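PDB 2ZZJ: glucuronan lyase A from Trichoderma reesei, which probably cleaves beta-1,4-linked glucuronan chains internally by a lyase reaction and binds a calcium ion. Local coordinates for residues V155-W160 with T165-I170; R60-G65 with A90-N95; E78-Q81 with S86-I89; K169-G174 with T228-V233. One frame throughout, in Å; residues are numbered along the deposited sequence.

Interaction 1: V155-W160 with T165-I170; sequences VLQIKW and TGYFKI
Lys159 lays its CB over the face of the Tyr167 ring, 3.6 Å from the ring centroid and only 9° off the ring normal, a CH-pi contact. Tyr167 CG stands between its own backbone N and carbonyl carbon (chi1 49°), which brings the ring up against residues 157 and 159 of the other strand. The Lys159 chain, extended as far as CE and bent at its last torsion, crosses the ring at about a right angle and runs on past it, with CE 3.2 Å from Thr165 O. On the same face of the sheet, Gln157 and Lys169 lie side by side. Lys169 NZ donates to Gln157 OE1 at 3.1 Å, approaching from above the amide plane and not along a lone pair. Glu67 OE1 accepts from both Gln157 NE2 and Tyr167 OH, tying the amide to the phenol. The buried face carries Leu156 against Ile170 (CD2 to CG1, 3.8 Å) and Ile158 against Phe168 (CD1 to CE1, 3.8 Å); each pair points the same way, and Leu156 and Phe168 reach on to strand 106-115 of the facing sheet. Between the two faces runs the backbone pairing: Gln157 N donates to Lys169 O at 2.9 Å, Lys169 N returns a bond to Gln157 O, Lys159 N donates to Tyr167 O, and Tyr167 N to Lys159 O is weak at 3.4 Å. With strand directions 175° apart, one polar face and one apolar face, the pair is an antiparallel beta hairpin of the kind that builds the sheets of a beta-jelly roll.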
loop_
_atom_site.group_PDB
_atom_site.type_symbol
_atom_site.label_atom_id
_atom_site.label_comp_id
_atom_site.label_asym_id
_atom_site.label_seq_id
_atom_site.Cartn_x
_atom_site.Cartn_y
_atom_site.Cartn_z
ATOM N N VAL A 155 2.878 -10.762 0.091
ATOM C CA VAL A 155 4.212 -10.684 -0.492
ATOM C C VAL A 155 4.056 -10.239 -1.947
ATOM O O VAL A 155 3.178 -10.777 -2.683
ATOM C CB VAL A 155 5.003 -12.000 -0.403
ATOM C CG1 VAL A 155 6.388 -11.844 -1.104
ATOM C CG2 VAL A 155 5.190 -12.463 1.065
ATOM N N LEU A 156 4.859 -9.245 -2.336
ATOM C CA LEU A 156 4.911 -8.790 -3.720
ATOM C C LEU A 156 6.289 -9.097 -4.277
ATOM O O LEU A 156 7.308 -8.887 -3.611
ATOM C CB LEU A 156 4.671 -7.279 -3.834
ATOM C CG LEU A 156 3.562 -6.649 -2.977
ATOM C CD1 LEU A 156 3.594 -5.114 -3.119
ATOM C CD2 LEU A 156 2.254 -7.164 -3.416
ATOM N N GLN A 157 6.340 -9.619 -5.493
ATOM C CA GLN A 157 7.628 -9.670 -6.202
ATOM C C GLN A 157 7.448 -8.857 -7.462
ATOM O O GLN A 157 6.635 -9.226 -8.293
ATOM C CB GLN A 157 7.987 -11.103 -6.547
ATOM C CG GLN A 157 9.261 -11.200 -7.394
ATOM C CD GLN A 157 9.547 -12.601 -7.871
ATOM O OE1 GLN A 157 8.743 -13.512 -7.684
ATOM N NE2 GLN A 157 10.703 -12.776 -8.519
ATOM N N ILE A 158 8.156 -7.743 -7.585
ATOM C CA ILE A 158 7.909 -6.848 -8.692
ATOM C C ILE A 158 9.226 -6.502 -9.359
ATOM O O ILE A 158 10.140 -6.020 -8.684
ATOM C CB ILE A 158 7.152 -5.549 -8.273
ATOM C CG1 ILE A 158 5.808 -5.898 -7.603
ATOM C CG2 ILE A 158 6.851 -4.664 -9.517
ATOM C CD1 ILE A 158 5.061 -4.729 -7.017
ATOM N N LYS A 159 9.307 -6.689 -10.683
ATOM C CA LYS A 159 10.421 -6.093 -11.433
ATOM C C LYS A 159 9.901 -4.789 -12.026
ATOM O O LYS A 159 8.976 -4.801 -12.853
ATOM C CB LYS A 159 10.911 -7.034 -12.524
ATOM C CG LYS A 159 11.992 -6.444 -13.414
ATOM C CD LYS A 159 12.320 -7.442 -14.534
ATOM C CE LYS A 159 13.278 -6.843 -15.574
ATOM N NZ LYS A 159 14.572 -6.409 -14.963
ATOM N N TRP A 160 10.467 -3.683 -11.556
ATOM C CA TRP A 160 10.029 -2.333 -11.915
ATOM C C TRP A 160 10.665 -1.965 -13.266
ATOM O O TRP A 160 11.873 -1.755 -13.341
ATOM C CB TRP A 160 10.441 -1.346 -10.833
ATOM C CG TRP A 160 9.826 -1.669 -9.460
ATOM C CD1 TRP A 160 10.471 -2.177 -8.360
ATOM C CD2 TRP A 160 8.445 -1.511 -9.082
ATOM N NE1 TRP A 160 9.571 -2.345 -7.311
ATOM C CE2 TRP A 160 8.327 -1.939 -7.725
ATOM C CE3 TRP A 160 7.292 -1.068 -9.762
ATOM C CZ2 TRP A 160 7.110 -1.902 -7.030
ATOM C CZ3 TRP A 160 6.069 -1.032 -9.072
ATOM C CH2 TRP A 160 5.986 -1.453 -7.727
ATOM N N THR A 165 9.145 -5.574 -20.115
ATOM C CA THR A 165 10.063 -6.551 -19.468
ATOM C C THR A 165 9.876 -6.704 -17.922
ATOM O O THR A 165 10.610 -7.466 -17.278
ATOM C CB THR A 165 11.539 -6.213 -19.713
ATOM O OG1 THR A 165 11.860 -4.984 -19.055
ATOM C CG2 THR A 165 11.854 -6.110 -21.224
ATOM N N GLY A 166 8.913 -5.969 -17.363
ATOM C CA GLY A 166 8.572 -6.069 -15.940
ATOM C C GLY A 166 7.719 -7.283 -15.633
ATOM O O GLY A 166 7.273 -8.011 -16.526
ATOM N N TYR A 167 7.510 -7.537 -14.346
ATOM C CA TYR A 167 6.548 -8.534 -13.951
ATOM C C TYR A 167 5.984 -8.149 -12.586
ATOM O O TYR A 167 6.558 -7.304 -11.897
ATOM C CB TYR A 167 7.122 -9.959 -13.944
ATOM C CG TYR A 167 8.439 -10.170 -13.245
ATOM C CD1 TYR A 167 8.527 -10.233 -11.845
ATOM C CD2 TYR A 167 9.596 -10.400 -13.993
ATOM C CE1 TYR A 167 9.742 -10.461 -11.220
ATOM C CE2 TYR A 167 10.817 -10.636 -13.379
ATOM C CZ TYR A 167 10.884 -10.671 -11.993
ATOM O OH TYR A 167 12.106 -10.898 -11.404
ATOM N N PHE A 168 4.877 -8.782 -12.213
ATOM C CA PHE A 168 4.052 -8.302 -11.106
ATOM C C PHE A 168 3.381 -9.524 -10.501
ATOM O O PHE A 168 2.492 -10.135 -11.088
ATOM C CB PHE A 168 3.066 -7.266 -11.659
ATOM C CG PHE A 168 2.165 -6.612 -10.623
ATOM C CD1 PHE A 168 2.608 -5.515 -9.888
ATOM C CD2 PHE A 168 0.858 -7.034 -10.470
ATOM C CE1 PHE A 168 1.768 -4.870 -8.960
ATOM C CE2 PHE A 168 0.008 -6.390 -9.546
ATOM C CZ PHE A 168 0.482 -5.326 -8.783
ATOM N N LYS A 169 3.883 -9.933 -9.335
ATOM C CA LYS A 169 3.483 -11.181 -8.706
ATOM C C LYS A 169 3.084 -10.892 -7.266
ATOM O O LYS A 169 3.749 -10.102 -6.609
ATOM C CB LYS A 169 4.658 -12.170 -8.732
ATOM C CG LYS A 169 5.164 -12.421 -10.158
ATOM C CD LYS A 169 6.482 -13.199 -10.220
ATOM C CE LYS A 169 6.331 -14.612 -9.693
ATOM N NZ LYS A 169 7.637 -15.387 -9.869
ATOM N N ILE A 170 2.003 -11.524 -6.804
ATOM C CA ILE A 170 1.462 -11.293 -5.453
ATOM C C ILE A 170 1.061 -12.625 -4.808
ATOM O O ILE A 170 0.418 -13.474 -5.447
ATOM C CB ILE A 170 0.214 -10.379 -5.497
ATOM C CG1 ILE A 170 0.527 -9.037 -6.177
ATOM C CG2 ILE A 170 -0.385 -10.170 -4.060
ATOM C CD1 ILE A 170 -0.660 -8.046 -6.282
#

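Interaction 2: R60-G65 with A90-N95; sequences RGYQRG and AQFIAN
Phe92 and Tyr62 account for most of the buried surface here, and Gly61 supplies the rest. The two rings form an offset edge-to-face pair: their planes are 61° apart, their centroids 5.4 Å apart, and the edge of Tyr62 is turned toward the face of Phe92. The touching edge is the CD1-CE1 side of the tyrosine, whose CD1 comes within 3.5 Å of Phe92 CD1, while its CE1 lies 3.8 Å from Phe92 CB. Tyr62 takes the first torsion that sets CG between its backbone N and carbonyl carbon (chi1 74°), and this turns the ring toward strand 86-95. Gly61 and Tyr62 together face Phe193 in a classic beta bulge. Strand 192-197, to which Phe193 belongs, lies between the two segments in one antiparallel sheet of the jelly roll, so the rings meet across an intervening strand without any hydrogen bond between their own backbones. Gly61 approaches the edge of the Phe92 ring, its carbonyl C being 4.4 Å from Phe92 CE1. Further rings pack on the pair: Tyr62 stacks with Trp160 and Phe193, and Phe92 with Phe195. The buried phenol is satisfied at its far end, where Tyr62 OH is hydrogen-bonded to Thr186 OG1 and Ser109 OG.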
loop_
_atom_site.group_PDB
_atom_site.type_symbol
_atom_site.label_atom_id
_atom_site.label_comp_id
_atom_site.label_asym_id
_atom_site.label_seq_id
_atom_site.Cartn_x
_atom_site.Cartn_y
_atom_site.Cartn_z
ATOM N N ARG A 60 12.832 4.719 0.613
ATOM C CA ARG A 60 13.504 3.984 -0.450
ATOM C C ARG A 60 12.682 2.770 -0.889
ATOM O O ARG A 60 13.039 1.621 -0.610
ATOM C CB ARG A 60 14.957 3.624 -0.046
ATOM C CG ARG A 60 15.864 4.891 0.171
ATOM C CD ARG A 60 17.389 4.598 0.345
ATOM N NE ARG A 60 18.118 5.732 0.954
ATOM C CZ ARG A 60 18.788 6.667 0.260
ATOM N NH1 ARG A 60 18.824 6.625 -1.077
ATOM N NH2 ARG A 60 19.425 7.655 0.896
ATOM N N GLY A 61 11.561 3.026 -1.565
ATOM C CA GLY A 61 10.679 1.956 -2.033
ATOM C C GLY A 61 11.185 1.263 -3.271
ATOM O O GLY A 61 11.479 0.077 -3.252
ATOM N N TYR A 62 11.262 1.984 -4.395
ATOM C CA TYR A 62 11.905 1.427 -5.571
ATOM C C TYR A 62 12.362 2.539 -6.501
ATOM O O TYR A 62 11.974 3.698 -6.310
ATOM C CB TYR A 62 10.997 0.459 -6.318
ATOM C CG TYR A 62 9.860 1.069 -7.112
ATOM C CD1 TYR A 62 8.566 1.126 -6.586
ATOM C CD2 TYR A 62 10.054 1.519 -8.411
ATOM C CE1 TYR A 62 7.505 1.674 -7.327
ATOM C CE2 TYR A 62 8.990 2.075 -9.166
ATOM C CZ TYR A 62 7.724 2.154 -8.621
ATOM O OH TYR A 62 6.661 2.705 -9.348
ATOM N N GLN A 63 13.180 2.136 -7.470
ATOM C CA GLN A 63 13.527 2.936 -8.645
ATOM C C GLN A 63 13.449 2.002 -9.831
ATOM O O GLN A 63 13.806 0.838 -9.724
ATOM C CB GLN A 63 14.953 3.446 -8.478
ATOM C CG GLN A 63 15.394 4.438 -9.507
ATOM C CD GLN A 63 16.732 5.056 -9.144
ATOM O OE1 GLN A 63 17.325 4.746 -8.096
ATOM N NE2 GLN A 63 17.204 5.946 -9.990
ATOM N N ARG A 64 12.934 2.483 -10.964
ATOM C CA ARG A 64 12.848 1.680 -12.175
ATOM C C ARG A 64 14.193 1.020 -12.520
ATOM O O ARG A 64 15.245 1.593 -12.266
ATOM C CB ARG A 64 12.366 2.591 -13.291
ATOM C CG ARG A 64 12.661 2.179 -14.667
ATOM C CD ARG A 64 13.188 3.425 -15.332
ATOM N NE ARG A 64 12.685 3.590 -16.673
ATOM C CZ ARG A 64 13.020 4.595 -17.475
ATOM N NH1 ARG A 64 13.859 5.539 -17.075
ATOM N NH2 ARG A 64 12.498 4.638 -18.681
ATOM N N GLY A 65 14.147 -0.199 -13.036
ATOM C CA GLY A 65 15.359 -0.954 -13.369
ATOM C C GLY A 65 15.868 -1.908 -12.307
ATOM O O GLY A 65 17.016 -2.373 -12.384
ATOM N N ALA A 90 -1.772 0.008 1.426
ATOM C CA ALA A 90 -0.330 0.212 1.113
ATOM C C ALA A 90 -0.203 0.911 -0.228
ATOM O O ALA A 90 -1.103 0.791 -1.099
ATOM C CB ALA A 90 0.412 -1.132 1.057
ATOM N N GLN A 91 0.895 1.636 -0.430
ATOM C CA GLN A 91 1.074 2.261 -1.749
ATOM C C GLN A 91 2.498 2.640 -1.986
ATOM O O GLN A 91 3.226 2.939 -1.013
ATOM C CB GLN A 91 0.197 3.507 -1.892
ATOM C CG GLN A 91 0.367 4.584 -0.835
ATOM C CD GLN A 91 -0.301 5.915 -1.243
ATOM O OE1 GLN A 91 -0.488 6.180 -2.429
ATOM N NE2 GLN A 91 -0.665 6.729 -0.261
ATOM N N PHE A 92 2.869 2.630 -3.264
ATOM C CA PHE A 92 4.122 3.235 -3.731
ATOM C C PHE A 92 3.792 4.574 -4.323
ATOM O O PHE A 92 2.810 4.705 -5.100
ATOM C CB PHE A 92 4.760 2.355 -4.782
ATOM C CG PHE A 92 5.268 1.045 -4.236
ATOM C CD1 PHE A 92 6.579 0.962 -3.726
ATOM C CD2 PHE A 92 4.464 -0.087 -4.226
ATOM C CE1 PHE A 92 7.080 -0.247 -3.238
ATOM C CE2 PHE A 92 4.960 -1.301 -3.715
ATOM C CZ PHE A 92 6.273 -1.361 -3.216
ATOM N N ILE A 93 4.602 5.567 -3.974
ATOM C CA ILE A 93 4.314 6.937 -4.377
ATOM C C ILE A 93 5.585 7.786 -4.444
ATOM O O ILE A 93 6.437 7.763 -3.523
ATOM C CB ILE A 93 3.211 7.560 -3.456
ATOM C CG1 ILE A 93 2.799 8.980 -3.920
ATOM C CG2 ILE A 93 3.631 7.517 -1.958
ATOM C CD1 ILE A 93 1.687 9.550 -3.079
ATOM N N ALA A 94 5.697 8.548 -5.540
ATOM C CA ALA A 94 6.826 9.461 -5.750
ATOM C C ALA A 94 6.330 10.889 -5.911
ATOM O O ALA A 94 5.278 11.118 -6.508
ATOM C CB ALA A 94 7.576 9.083 -6.983
ATOM N N ASN A 95 7.103 11.830 -5.393
ATOM C CA ASN A 95 6.931 13.228 -5.733
ATOM C C ASN A 95 7.833 13.518 -6.920
ATOM O O ASN A 95 9.050 13.246 -6.885
ATOM C CB ASN A 95 7.274 14.128 -4.551
ATOM C CG ASN A 95 6.964 15.597 -4.827
ATOM O OD1 ASN A 95 6.070 15.923 -5.607
ATOM N ND2 ASN A 95 7.690 16.477 -4.175
#

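Interaction 3: E78-Q81 with S86-I89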
loop_
_atom_site.group_PDB
_atom_site.type_symbol
_atom_site.label_atom_id
_atom_site.label_comp_id
_atom_site.label_asym_id
_atom_site.label_seq_id
_atom_site.Cartn_x
_atom_site.Cartn_y
_atom_site.Cartn_z
ATOM N N GLU A 78 -11.905 -6.810 13.791
ATOM C CA GLU A 78 -12.866 -7.909 13.734
ATOM C C GLU A 78 -14.277 -7.446 13.294
ATOM O O GLU A 78 -14.988 -8.169 12.598
ATOM C CB GLU A 78 -12.918 -8.581 15.082
ATOM C CG GLU A 78 -14.117 -9.516 15.122
ATOM C CD GLU A 78 -14.193 -10.327 16.369
ATOM O OE1 GLU A 78 -14.740 -11.434 16.224
ATOM O OE2 GLU A 78 -13.718 -9.878 17.457
ATOM N N ASP A 79 -14.662 -6.238 13.694
ATOM C CA ASP A 79 -15.947 -5.681 13.344
ATOM C C ASP A 79 -15.921 -4.785 12.104
ATOM O O ASP A 79 -16.800 -3.917 11.966
ATOM C CB ASP A 79 -16.496 -4.901 14.538
ATOM C CG ASP A 79 -15.619 -3.725 14.937
ATOM O OD1 ASP A 79 -14.703 -3.332 14.172
ATOM O OD2 ASP A 79 -15.867 -3.187 16.023
ATOM N N TRP A 80 -14.927 -4.998 11.222
ATOM C CA TRP A 80 -14.801 -4.261 9.965
ATOM C C TRP A 80 -16.113 -4.312 9.216
ATOM O O TRP A 80 -16.699 -5.388 9.071
ATOM C CB TRP A 80 -13.674 -4.843 9.080
ATOM C CG TRP A 80 -13.412 -4.069 7.801
ATOM C CD1 TRP A 80 -13.964 -4.294 6.562
ATOM C CD2 TRP A 80 -12.492 -2.970 7.636
ATOM N NE1 TRP A 80 -13.474 -3.380 5.648
ATOM C CE2 TRP A 80 -12.552 -2.578 6.271
ATOM C CE3 TRP A 80 -11.627 -2.280 8.510
ATOM C CZ2 TRP A 80 -11.778 -1.511 5.750
ATOM C CZ3 TRP A 80 -10.847 -1.239 7.989
ATOM C CH2 TRP A 80 -10.944 -0.853 6.625
ATOM N N GLN A 81 -16.574 -3.159 8.756
ATOM C CA GLN A 81 -17.849 -3.068 8.037
ATOM C C GLN A 81 -17.507 -3.015 6.566
ATOM O O GLN A 81 -17.095 -1.972 6.031
ATOM C CB GLN A 81 -18.630 -1.821 8.515
ATOM C CG GLN A 81 -20.095 -1.815 8.094
ATOM C CD GLN A 81 -20.779 -0.520 8.486
ATOM O OE1 GLN A 81 -20.943 0.378 7.663
ATOM N NE2 GLN A 81 -21.102 -0.389 9.752
ATOM N N SER A 86 -13.220 2.196 -1.518
ATOM C CA SER A 86 -11.838 1.779 -1.271
ATOM C C SER A 86 -11.360 2.229 0.091
ATOM O O SER A 86 -11.553 3.381 0.458
ATOM C CB SER A 86 -10.907 2.386 -2.319
ATOM O OG SER A 86 -9.544 2.335 -1.888
ATOM N N TYR A 87 -10.713 1.317 0.810
ATOM C CA TYR A 87 -9.835 1.654 1.953
ATOM C C TYR A 87 -8.459 1.135 1.559
ATOM O O TYR A 87 -8.266 -0.068 1.397
ATOM C CB TYR A 87 -10.327 1.049 3.277
ATOM C CG TYR A 87 -11.656 1.633 3.704
ATOM C CD1 TYR A 87 -11.698 2.798 4.465
ATOM C CD2 TYR A 87 -12.875 1.051 3.283
ATOM C CE1 TYR A 87 -12.920 3.360 4.846
ATOM C CE2 TYR A 87 -14.108 1.611 3.658
ATOM C CZ TYR A 87 -14.112 2.774 4.430
ATOM O OH TYR A 87 -15.290 3.386 4.820
ATOM N N ASN A 88 -7.535 2.062 1.330
ATOM C CA ASN A 88 -6.226 1.709 0.813
ATOM C C ASN A 88 -5.375 1.258 1.995
ATOM O O ASN A 88 -5.475 1.832 3.084
ATOM C CB ASN A 88 -5.594 2.913 0.120
ATOM C CG ASN A 88 -4.491 2.510 -0.842
ATOM O OD1 ASN A 88 -4.752 2.090 -1.983
ATOM N ND2 ASN A 88 -3.247 2.630 -0.389
ATOM N N ILE A 89 -4.568 0.218 1.793
ATOM C CA ILE A 89 -3.751 -0.305 2.888
ATOM C C ILE A 89 -2.216 -0.197 2.675
ATOM O O ILE A 89 -1.464 -0.334 3.652
ATOM C CB ILE A 89 -4.128 -1.749 3.307
ATOM C CG1 ILE A 89 -3.932 -2.756 2.147
ATOM C CG2 ILE A 89 -5.608 -1.815 3.845
ATOM C CD1 ILE A 89 -4.117 -4.248 2.602
#
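Trp80 and Tyr87 make an edge-to-face aromatic pair that ties the loop after strand 66-76 to the start of strand 86-95, and so joins the two sheets of the jelly roll where the chain passes from one to the other. The six-membered ring of Trp80 turns its edge toward the face of Tyr87, with planes 80° apart and centroids separated by 5.3 Å. Trp80 CG lies opposite the backbone N about the CA-CB bond (chi1 -176°), and this carries the benzo end of the indole across to the strand, while Tyr87 already directs its CB toward the loop. The apolar contacts come from the same groups, CZ2 and CH2 of the tryptophan against CB, CG and CD2 of the tyrosine. Around them, Trp80 also touches Val219 and Ala148, and Tyr87 packs on Leu199 and Arg217. Among polar bonds, Tyr87 OH pairs with Trp204 NE1, and the loop is pinned where Gln81 N donates to Gln214 OE1. At the indole rim, Tyr87 CB lies in the plane of the Trp80 ring, 3.9 Å from CH2, and the closest approach of the pair is Trp80 CZ2 to Tyr87 CD2 at 3.7 Å.

Interaction 4: K169-G174 with T228-V233; sequences KIWFDG and TTFADV
A short, weakly bonded helix near the C terminus, about residues 230-233, is packed against the outer side of a jelly-roll sheet through Phe230 and Trp171. The edge of the phenyl ring is directed at the indole face, with the two planes 67° apart and the phenyl centroid 4.8 Å from that of the five-membered ring. A single phenyl atom does most of the touching: Phe230 CE1 stands 3.5 Å above the indole plane, offset toward its rim, and is 3.6 Å from Trp171 CD2. Phe230 extends its ring away from the helix because CG is anti to the backbone N (chi1 -175°), and Trp171 points its own CB toward the helix. The start of the helix is fixed by a capping box. Asp232 N donates to the N-cap side chain, Thr229 OG1, at 3.1 Å, and Asp232 OD2 accepts in return from Thr229 N in a weak bond. The same carboxylate oxygen also takes Thr228 N at 3.3 Å, met on its anti side, and Thr1 N of the chain terminus, whose charge would probably favour an ionised aspartate. Around the ring pair, Phe230 also rests on Val155 of strand 152-160 and Phe69 of strand 66-76, Val233 packs on the same two residues, and Trp171 reaches Gln157 on one neighbouring strand and Lys176 on the other, strand 175-183.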
loop_
_atom_site.group_PDB
_atom_site.type_symbol
_atom_site.label_atom_id
_atom_site.label_comp_id
_atom_site.label_asym_id
_atom_site.label_seq_id
_atom_site.Cartn_x
_atom_site.Cartn_y
_atom_site.Cartn_z
ATOM N N LYS A 169 3.883 -9.933 -9.335
ATOM C CA LYS A 169 3.483 -11.181 -8.706
ATOM C C LYS A 169 3.084 -10.892 -7.266
ATOM O O LYS A 169 3.749 -10.102 -6.609
ATOM C CB LYS A 169 4.658 -12.170 -8.732
ATOM C CG LYS A 169 5.164 -12.421 -10.158
ATOM C CD LYS A 169 6.482 -13.199 -10.220
ATOM C CE LYS A 169 6.331 -14.612 -9.693
ATOM N NZ LYS A 169 7.637 -15.387 -9.869
ATOM N N ILE A 170 2.003 -11.524 -6.804
ATOM C CA ILE A 170 1.462 -11.293 -5.453
ATOM C C ILE A 170 1.061 -12.625 -4.808
ATOM O O ILE A 170 0.418 -13.474 -5.447
ATOM C CB ILE A 170 0.214 -10.379 -5.497
ATOM C CG1 ILE A 170 0.527 -9.037 -6.177
ATOM C CG2 ILE A 170 -0.385 -10.170 -4.060
ATOM C CD1 ILE A 170 -0.660 -8.046 -6.282
ATOM N N TRP A 171 1.418 -12.784 -3.529
ATOM C CA TRP A 171 1.037 -13.912 -2.700
ATOM C C TRP A 171 0.168 -13.365 -1.573
ATOM O O TRP A 171 0.434 -12.246 -1.058
ATOM C CB TRP A 171 2.259 -14.566 -2.045
ATOM C CG TRP A 171 3.073 -15.446 -2.925
ATOM C CD1 TRP A 171 3.071 -16.827 -2.945
ATOM C CD2 TRP A 171 4.024 -15.031 -3.898
ATOM N NE1 TRP A 171 3.969 -17.280 -3.886
ATOM C CE2 TRP A 171 4.577 -16.206 -4.476
ATOM C CE3 TRP A 171 4.498 -13.784 -4.318
ATOM C CZ2 TRP A 171 5.563 -16.161 -5.468
ATOM C CZ3 TRP A 171 5.506 -13.741 -5.312
ATOM C CH2 TRP A 171 6.000 -14.926 -5.884
ATOM N N PHE A 172 -0.845 -14.138 -1.182
ATOM C CA PHE A 172 -1.728 -13.765 -0.060
ATOM C C PHE A 172 -1.846 -14.985 0.857
ATOM O O PHE A 172 -2.200 -16.084 0.388
ATOM C CB PHE A 172 -3.108 -13.348 -0.573
ATOM C CG PHE A 172 -4.038 -12.846 0.505
ATOM C CD1 PHE A 172 -3.968 -11.518 0.945
ATOM C CD2 PHE A 172 -4.990 -13.696 1.077
ATOM C CE1 PHE A 172 -4.838 -11.063 1.959
ATOM C CE2 PHE A 172 -5.849 -13.252 2.070
ATOM C CZ PHE A 172 -5.778 -11.936 2.513
ATOM N N ASP A 173 -1.526 -14.814 2.129
ATOM C CA ASP A 173 -1.565 -15.908 3.106
ATOM C C ASP A 173 -0.871 -17.187 2.616
ATOM O O ASP A 173 -1.380 -18.305 2.798
ATOM C CB ASP A 173 -3.008 -16.188 3.571
ATOM C CG ASP A 173 -3.597 -15.023 4.348
ATOM O OD1 ASP A 173 -2.864 -14.036 4.561
ATOM O OD2 ASP A 173 -4.755 -15.091 4.787
ATOM N N GLY A 174 0.271 -17.008 1.972
ATOM C CA GLY A 174 1.155 -18.136 1.674
ATOM C C GLY A 174 0.910 -18.760 0.316
ATOM O O GLY A 174 1.664 -19.655 -0.101
ATOM N N THR A 228 15.540 -8.922 -1.456
ATOM C CA THR A 228 15.835 -9.430 -2.796
ATOM C C THR A 228 15.370 -10.854 -3.028
ATOM O O THR A 228 15.469 -11.352 -4.139
ATOM C CB THR A 228 17.343 -9.309 -3.142
ATOM O OG1 THR A 228 18.097 -10.090 -2.236
ATOM C CG2 THR A 228 17.802 -7.852 -3.005
ATOM N N THR A 229 14.842 -11.497 -1.986
ATOM C CA THR A 229 14.266 -12.852 -2.120
ATOM C C THR A 229 12.900 -12.901 -1.437
ATOM O O THR A 229 12.583 -12.024 -0.622
ATOM C CB THR A 229 15.200 -13.934 -1.524
ATOM O OG1 THR A 229 15.221 -13.864 -0.084
ATOM C CG2 THR A 229 16.640 -13.743 -2.055
ATOM N N PHE A 230 12.109 -13.928 -1.753
ATOM C CA PHE A 230 10.844 -14.163 -1.051
ATOM C C PHE A 230 11.071 -14.368 0.452
ATOM O O PHE A 230 10.375 -13.754 1.300
ATOM C CB PHE A 230 10.161 -15.412 -1.681
ATOM C CG PHE A 230 8.789 -15.709 -1.126
ATOM C CD1 PHE A 230 7.636 -15.271 -1.775
ATOM C CD2 PHE A 230 8.648 -16.468 0.044
ATOM C CE1 PHE A 230 6.351 -15.546 -1.229
ATOM C CE2 PHE A 230 7.379 -16.776 0.574
ATOM C CZ PHE A 230 6.217 -16.289 -0.063
ATOM N N ALA A 231 12.018 -15.253 0.812
ATOM C CA ALA A 231 12.257 -15.536 2.237
ATOM C C ALA A 231 12.672 -14.271 3.013
ATOM O O ALA A 231 12.406 -14.180 4.213
ATOM C CB ALA A 231 13.320 -16.638 2.429
ATOM N N ASP A 232 13.354 -13.335 2.348
ATOM C CA ASP A 232 13.733 -12.086 3.030
ATOM C C ASP A 232 12.511 -11.343 3.576
ATOM O O ASP A 232 12.570 -10.741 4.653
ATOM C CB ASP A 232 14.445 -11.127 2.087
ATOM C CG ASP A 232 15.872 -11.470 1.879
ATOM O OD1 ASP A 232 16.503 -12.014 2.800
ATOM O OD2 ASP A 232 16.377 -11.117 0.812
ATOM N N VAL A 233 11.407 -11.396 2.837
ATOM C CA VAL A 233 10.236 -10.553 3.169
ATOM C C VAL A 233 8.988 -11.277 3.628
ATOM O O VAL A 233 8.034 -10.645 4.049
ATOM C CB VAL A 233 9.859 -9.588 2.014
ATOM C CG1 VAL A 233 11.088 -8.874 1.504
ATOM C CG2 VAL A 233 9.125 -10.313 0.855
#

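In the fold
Following the chain, strand 53-63 opens interaction 2, which closes on reaching strand 86-95. Within that span lies interaction 3, a short loop closed between 78-81 and 86-89; 86-89 and 90-95 adjoin on one strand, yet the two centres are about 24 Å apart. Interaction 1 follows as a beta hairpin with four residues between its segments. Its second strand then begins interaction 4, which closes a loop of 53 residues at the C-terminal helix. Interactions 1 and 2 meet across the sandwich where Trp160 packs on Tyr62 and Phe92, joining the two sheets; interactions 1 and 4 share Lys169 and Ile170 and meet at Val155.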